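Local coordinates for MobB protein homolog (Geobacillus stearothermophilus, PDB 1XJC) that is of unknown function but probably binds GTP and assists the synthesis of molybdopterin guanine dinucleotide, at residues W7-Y12 with V113-S118; I131-A136 with A145-S150. One frame throughout, in Å; residues are numbered along the deposited sequence.

Interaction 1: W7-Y12 with V113-S118; sequences WQVVGY and VVLVRS
The carbonyl oxygen Val10 O takes a nearly straight hydrogen bond from Leu115 N at 2.8 Å, with the CA-H of Val114 lying alongside as a weaker second contact. This is the parallel pairing of two central strands, 6-10 and 112-116, in the sheet of a P-loop NTPase fold. The segment 113-116 zips along its neighbour with two further rungs: Val113 N gives to Gln8 O, and Val113 O receives Val10 N at 3.0 Å.

Two apolar pairs cover the ladder, one on each face. On the face of Val9 and Val113, which helix 17-30 covers, Val9 CG1 meets Leu115 CD1 at 3.4 Å, tighter than usual carbon contact. Val9 reaches that methyl because its CG1 stands trans to the backbone N (chi1 170°), while CG2 lies beside the backbone N. On the other face Val10 CG2 touches Val114 CG2 at 3.6 Å.

Gly11 still runs level with Leu115, their CA atoms 4.9 Å apart, and probably opens a Walker A loop; its carbonyl accepts a hydrogen bond from Lys17 NZ. Arg117, salt-bridged through NE to Asp121, lays one face of its guanidinium against Tyr12 CB, 3.7 Å from NH2. After Gly11 direct pairing gives way to a water that accepts from Tyr12 N and donates to Leu115 O at 2.7 Å.

Interaction 2: I131-A136 with A145-S150; sequences IRAVIA and AHPVFS
The imidazole of His146 lies against Ile131, the two side chains crossing at about a right angle. One ring face receives Ile131 CG2 in a CH-pi contact, 4.0 Å from the ring centroid and 24° off its normal, and CD2 is the ring atom closest to this methyl. Ile131 O sits over the same face but toward the rim, beside ND1 and CE1; its short approach to ND1 has too poor an angle for a hydrogen bond. Ala145 CB covers the other face, so the ring is sandwiched between its own neighbour in the chain and the start of strand 131-136. With chi1 at -43°, CG of His146 is trans to the carbonyl carbon, which carries the imidazole across to Ile131.

Pro147 packs its CD against Arg132 O at 3.5 Å, and from there the chain enters the parallel edge strand 148-150, the last of the six in the sheet of this P-loop NTPase fold. Both backbone polar groups of Val134 face the edge strand and straddle Val148: its N gives to Pro147 O, and its O receives Phe149 N at 2.9 Å. Ala136 N then gives to Phe149 O, again at 2.9 Å and almost straight.

The Phe149 ring presents its edge to strand 131-136: Ala133 CB lies near the ring plane, 4.3 Å from CE2, and Val134 O is also at the edge, close to CD2. Trp160 of helix 154-166 meets this ring with the planes inclined at about 55°, while Tyr157 of that helix touches both Phe149 and Ile135. On the opposite side of the sheet the valines pair, Val134 CB lying 4.2 Å from Val148 CG2.

Overall arrangement
Interactions 1 and 2 belong to one six-stranded parallel sheet, their centres about 9 Å apart and both on the same side of the chain's centre. Along the chain they come in series: interaction 1 closes before interaction 2 opens, with helix 119-125 between them. Strands 112-116 and 131-136 are neighbours, so the pairs fuse into the run 6-10, 112-116, 131-136, 148-150, probably joined across the middle by hydrogen bonds of Val114 with Ala133 and Ile135. The run thus leads from the interior strand that precedes the presumed phosphate-binding loop to the sheet's outer edge, with burial lessening from interaction 1 to interaction 2.

Interaction 1: W7-Y12 with V113-S118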
loop_
_atom_site.group_PDB
_atom_site.type_symbol
_atom_site.label_atom_id
_atom_site.label_comp_id
_atom_site.label_asym_id
_atom_site.label_seq_id
_atom_site.Cartn_x
_atom_site.Cartn_y
_atom_site.Cartn_z
ATOM N N TRP A 7 4.122 4.116 1.373
ATOM C CA TRP A 7 4.419 2.988 0.496
ATOM C C TRP A 7 3.150 2.549 -0.220
ATOM O O TRP A 7 2.072 2.566 0.361
ATOM C CB TRP A 7 4.976 1.794 1.283
ATOM C CG TRP A 7 6.426 1.938 1.645
ATOM C CD1 TRP A 7 6.961 2.786 2.567
ATOM C CD2 TRP A 7 7.524 1.215 1.070
ATOM N NE1 TRP A 7 8.332 2.640 2.602
ATOM C CE2 TRP A 7 8.703 1.682 1.693
ATOM C CE3 TRP A 7 7.623 0.220 0.088
ATOM C CZ2 TRP A 7 9.976 1.184 1.367
ATOM C CZ3 TRP A 7 8.887 -0.277 -0.241
ATOM C CH2 TRP A 7 10.047 0.209 0.398
ATOM N N GLN A 8 3.283 2.132 -1.473
ATOM C CA GLN A 8 2.129 1.698 -2.227
ATOM C C GLN A 8 2.098 0.201 -2.486
ATOM O O GLN A 8 3.135 -0.463 -2.610
ATOM C CB GLN A 8 2.078 2.418 -3.565
ATOM C CG GLN A 8 1.728 3.881 -3.484
ATOM C CD GLN A 8 1.799 4.546 -4.834
ATOM O OE1 GLN A 8 0.935 4.327 -5.699
ATOM N NE2 GLN A 8 2.835 5.355 -5.040
ATOM N N VAL A 9 0.885 -0.320 -2.575
ATOM C CA VAL A 9 0.658 -1.723 -2.865
ATOM C C VAL A 9 -0.204 -1.681 -4.118
ATOM O O VAL A 9 -1.330 -1.171 -4.090
ATOM C CB VAL A 9 -0.086 -2.422 -1.707
ATOM C CG1 VAL A 9 -0.531 -3.834 -2.148
ATOM C CG2 VAL A 9 0.834 -2.509 -0.474
ATOM N N VAL A 10 0.336 -2.170 -5.232
ATOM C CA VAL A 10 -0.404 -2.156 -6.493
ATOM C C VAL A 10 -0.578 -3.549 -7.094
ATOM O O VAL A 10 0.291 -4.422 -6.945
ATOM C CB VAL A 10 0.295 -1.245 -7.542
ATOM C CG1 VAL A 10 0.362 0.184 -7.016
ATOM C CG2 VAL A 10 1.713 -1.762 -7.836
ATOM N N GLY A 11 -1.703 -3.747 -7.776
ATOM C CA GLY A 11 -1.987 -5.024 -8.399
ATOM C C GLY A 11 -3.447 -5.122 -8.809
ATOM O O GLY A 11 -4.298 -4.349 -8.336
ATOM N N TYR A 12 -3.741 -6.076 -9.684
ATOM C CA TYR A 12 -5.099 -6.276 -10.162
ATOM C C TYR A 12 -5.933 -7.055 -9.144
ATOM O O TYR A 12 -5.438 -7.427 -8.072
ATOM C CB TYR A 12 -5.045 -6.983 -11.517
ATOM C CG TYR A 12 -4.366 -6.127 -12.577
ATOM C CD1 TYR A 12 -4.931 -4.913 -12.979
ATOM C CD2 TYR A 12 -3.140 -6.501 -13.141
ATOM C CE1 TYR A 12 -4.293 -4.092 -13.915
ATOM C CE2 TYR A 12 -2.494 -5.689 -14.075
ATOM C CZ TYR A 12 -3.075 -4.487 -14.458
ATOM O OH TYR A 12 -2.462 -3.679 -15.390
ATOM N N VAL A 113 5.194 -1.929 -3.860
ATOM C CA VAL A 113 5.316 -3.366 -3.968
ATOM C C VAL A 113 4.276 -3.737 -5.026
ATOM O O VAL A 113 3.122 -3.318 -4.946
ATOM C CB VAL A 113 4.976 -4.071 -2.646
ATOM C CG1 VAL A 113 5.011 -5.606 -2.862
ATOM C CG2 VAL A 113 5.970 -3.633 -1.551
ATOM N N VAL A 114 4.685 -4.502 -6.027
ATOM C CA VAL A 114 3.771 -4.885 -7.085
ATOM C C VAL A 114 3.365 -6.353 -6.907
ATOM O O VAL A 114 4.230 -7.233 -6.755
ATOM C CB VAL A 114 4.442 -4.697 -8.477
ATOM C CG1 VAL A 114 3.468 -5.117 -9.587
ATOM C CG2 VAL A 114 4.890 -3.231 -8.668
ATOM N N LEU A 115 2.058 -6.604 -6.895
ATOM C CA LEU A 115 1.531 -7.957 -6.766
ATOM C C LEU A 115 1.052 -8.402 -8.145
ATOM O O LEU A 115 0.318 -7.671 -8.837
ATOM C CB LEU A 115 0.386 -8.001 -5.751
ATOM C CG LEU A 115 0.926 -7.971 -4.314
ATOM C CD1 LEU A 115 0.496 -6.704 -3.645
ATOM C CD2 LEU A 115 0.441 -9.196 -3.537
ATOM N N VAL A 116 1.484 -9.589 -8.557
ATOM C CA VAL A 116 1.123 -10.092 -9.873
ATOM C C VAL A 116 0.658 -11.540 -9.833
ATOM O O VAL A 116 1.260 -12.378 -9.157
ATOM C CB VAL A 116 2.327 -9.976 -10.869
ATOM C CG1 VAL A 116 2.791 -8.503 -10.978
ATOM C CG2 VAL A 116 3.476 -10.841 -10.414
ATOM N N ARG A 117 -0.410 -11.829 -10.572
ATOM C CA ARG A 117 -0.938 -13.189 -10.638
ATOM C C ARG A 117 -0.242 -13.966 -11.746
ATOM O O ARG A 117 -0.184 -15.200 -11.722
ATOM C CB ARG A 117 -2.438 -13.159 -10.947
ATOM C CG ARG A 117 -3.254 -12.291 -10.002
ATOM C CD ARG A 117 -4.621 -11.977 -10.610
ATOM N NE ARG A 117 -4.488 -11.244 -11.873
ATOM C CZ ARG A 117 -5.503 -10.677 -12.529
ATOM N NH1 ARG A 117 -6.746 -10.751 -12.050
ATOM N NH2 ARG A 117 -5.274 -10.035 -13.668
ATOM N N SER A 118 0.323 -13.235 -12.696
ATOM C CA SER A 118 0.925 -13.869 -13.863
ATOM C C SER A 118 1.967 -13.005 -14.561
ATOM O O SER A 118 2.157 -11.835 -14.229
ATOM C CB SER A 118 -0.186 -14.147 -14.867
ATOM O OG SER A 118 -0.819 -12.915 -15.200
HETATM O O HOH W 1 -1.775 -7.952 -10.458
#

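Interaction 2: I131-A136 with A145-S150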
loop_
_atom_site.group_PDB
_atom_site.type_symbol
_atom_site.label_atom_id
_atom_site.label_comp_id
_atom_site.label_asym_id
_atom_site.label_seq_id
_atom_site.Cartn_x
_atom_site.Cartn_y
_atom_site.Cartn_z
ATOM N N ILE A 131 9.310 0.856 -8.245
ATOM C CA ILE A 131 8.982 -0.500 -7.789
ATOM C C ILE A 131 10.129 -1.022 -6.918
ATOM O O ILE A 131 11.276 -1.010 -7.350
ATOM C CB ILE A 131 8.798 -1.477 -8.987
ATOM C CG1 ILE A 131 7.548 -1.084 -9.781
ATOM C CG2 ILE A 131 8.645 -2.940 -8.483
ATOM C CD1 ILE A 131 7.439 -1.837 -11.112
ATOM N N ARG A 132 9.830 -1.472 -5.701
ATOM C CA ARG A 132 10.876 -1.993 -4.822
ATOM C C ARG A 132 10.872 -3.520 -4.702
ATOM O O ARG A 132 11.894 -4.128 -4.372
ATOM C CB ARG A 132 10.755 -1.387 -3.419
ATOM C CG ARG A 132 10.809 0.147 -3.379
ATOM C CD ARG A 132 12.112 0.653 -4.013
ATOM N NE ARG A 132 12.224 2.110 -3.980
ATOM C CZ ARG A 132 12.560 2.810 -2.899
ATOM N NH1 ARG A 132 12.820 2.182 -1.762
ATOM N NH2 ARG A 132 12.627 4.140 -2.951
ATOM N N ALA A 133 9.728 -4.141 -4.946
ATOM C CA ALA A 133 9.619 -5.592 -4.832
ATOM C C ALA A 133 8.372 -6.049 -5.527
ATOM O O ALA A 133 7.454 -5.252 -5.765
ATOM C CB ALA A 133 9.563 -6.024 -3.354
ATOM N N VAL A 134 8.357 -7.341 -5.841
ATOM C CA VAL A 134 7.249 -8.003 -6.507
ATOM C C VAL A 134 6.884 -9.227 -5.675
ATOM O O VAL A 134 7.774 -9.942 -5.195
ATOM C CB VAL A 134 7.645 -8.516 -7.919
ATOM C CG1 VAL A 134 6.421 -9.190 -8.598
ATOM C CG2 VAL A 134 8.180 -7.356 -8.785
ATOM N N ILE A 135 5.587 -9.448 -5.478
ATOM C CA ILE A 135 5.108 -10.620 -4.762
ATOM C C ILE A 135 4.187 -11.262 -5.797
ATOM O O ILE A 135 3.251 -10.626 -6.285
ATOM C CB ILE A 135 4.366 -10.230 -3.466
ATOM C CG1 ILE A 135 5.351 -9.541 -2.503
ATOM C CG2 ILE A 135 3.734 -11.474 -2.830
ATOM C CD1 ILE A 135 4.731 -9.016 -1.183
ATOM N N ALA A 136 4.455 -12.521 -6.142
ATOM C CA ALA A 136 3.702 -13.168 -7.209
ATOM C C ALA A 136 3.141 -14.545 -6.937
ATOM O O ALA A 136 3.553 -15.220 -5.993
ATOM C CB ALA A 136 4.588 -13.239 -8.449
ATOM N N ALA A 145 14.886 -6.607 -12.039
ATOM C CA ALA A 145 15.712 -5.711 -11.229
ATOM C C ALA A 145 15.240 -5.581 -9.790
ATOM O O ALA A 145 15.783 -4.776 -9.028
ATOM C CB ALA A 145 15.765 -4.326 -11.872
ATOM N N HIS A 146 14.241 -6.371 -9.407
ATOM C CA HIS A 146 13.716 -6.300 -8.048
ATOM C C HIS A 146 13.522 -7.675 -7.436
ATOM O O HIS A 146 13.272 -8.644 -8.146
ATOM C CB HIS A 146 12.372 -5.573 -8.048
ATOM C CG HIS A 146 12.351 -4.352 -8.909
ATOM N ND1 HIS A 146 13.101 -3.229 -8.629
ATOM C CD2 HIS A 146 11.701 -4.095 -10.069
ATOM C CE1 HIS A 146 12.915 -2.333 -9.581
ATOM N NE2 HIS A 146 12.071 -2.832 -10.466
ATOM N N PRO A 147 13.636 -7.778 -6.106
ATOM C CA PRO A 147 13.439 -9.096 -5.506
ATOM C C PRO A 147 11.997 -9.544 -5.755
ATOM O O PRO A 147 11.077 -8.714 -5.814
ATOM C CB PRO A 147 13.736 -8.862 -4.022
ATOM C CG PRO A 147 13.471 -7.401 -3.829
ATOM C CD PRO A 147 14.017 -6.780 -5.091
ATOM N N VAL A 148 11.817 -10.847 -5.940
ATOM C CA VAL A 148 10.497 -11.412 -6.176
ATOM C C VAL A 148 10.264 -12.450 -5.082
ATOM O O VAL A 148 11.145 -13.290 -4.815
ATOM C CB VAL A 148 10.400 -12.124 -7.558
ATOM C CG1 VAL A 148 8.974 -12.690 -7.764
ATOM C CG2 VAL A 148 10.780 -11.149 -8.682
ATOM N N PHE A 149 9.095 -12.386 -4.449
ATOM C CA PHE A 149 8.736 -13.327 -3.387
ATOM C C PHE A 149 7.421 -14.015 -3.776
ATOM O O PHE A 149 6.630 -13.512 -4.587
ATOM C CB PHE A 149 8.472 -12.613 -2.042
ATOM C CG PHE A 149 9.617 -11.770 -1.516
ATOM C CD1 PHE A 149 10.549 -12.302 -0.621
ATOM C CD2 PHE A 149 9.721 -10.415 -1.868
ATOM C CE1 PHE A 149 11.560 -11.505 -0.078
ATOM C CE2 PHE A 149 10.727 -9.605 -1.335
ATOM C CZ PHE A 149 11.650 -10.143 -0.439
ATOM N N SER A 150 7.181 -15.165 -3.175
ATOM C CA SER A 150 5.934 -15.867 -3.385
ATOM C C SER A 150 4.956 -15.221 -2.404
ATOM O O SER A 150 5.334 -14.846 -1.283
ATOM C CB SER A 150 6.083 -17.351 -3.026
ATOM O OG SER A 150 4.815 -17.914 -2.716
#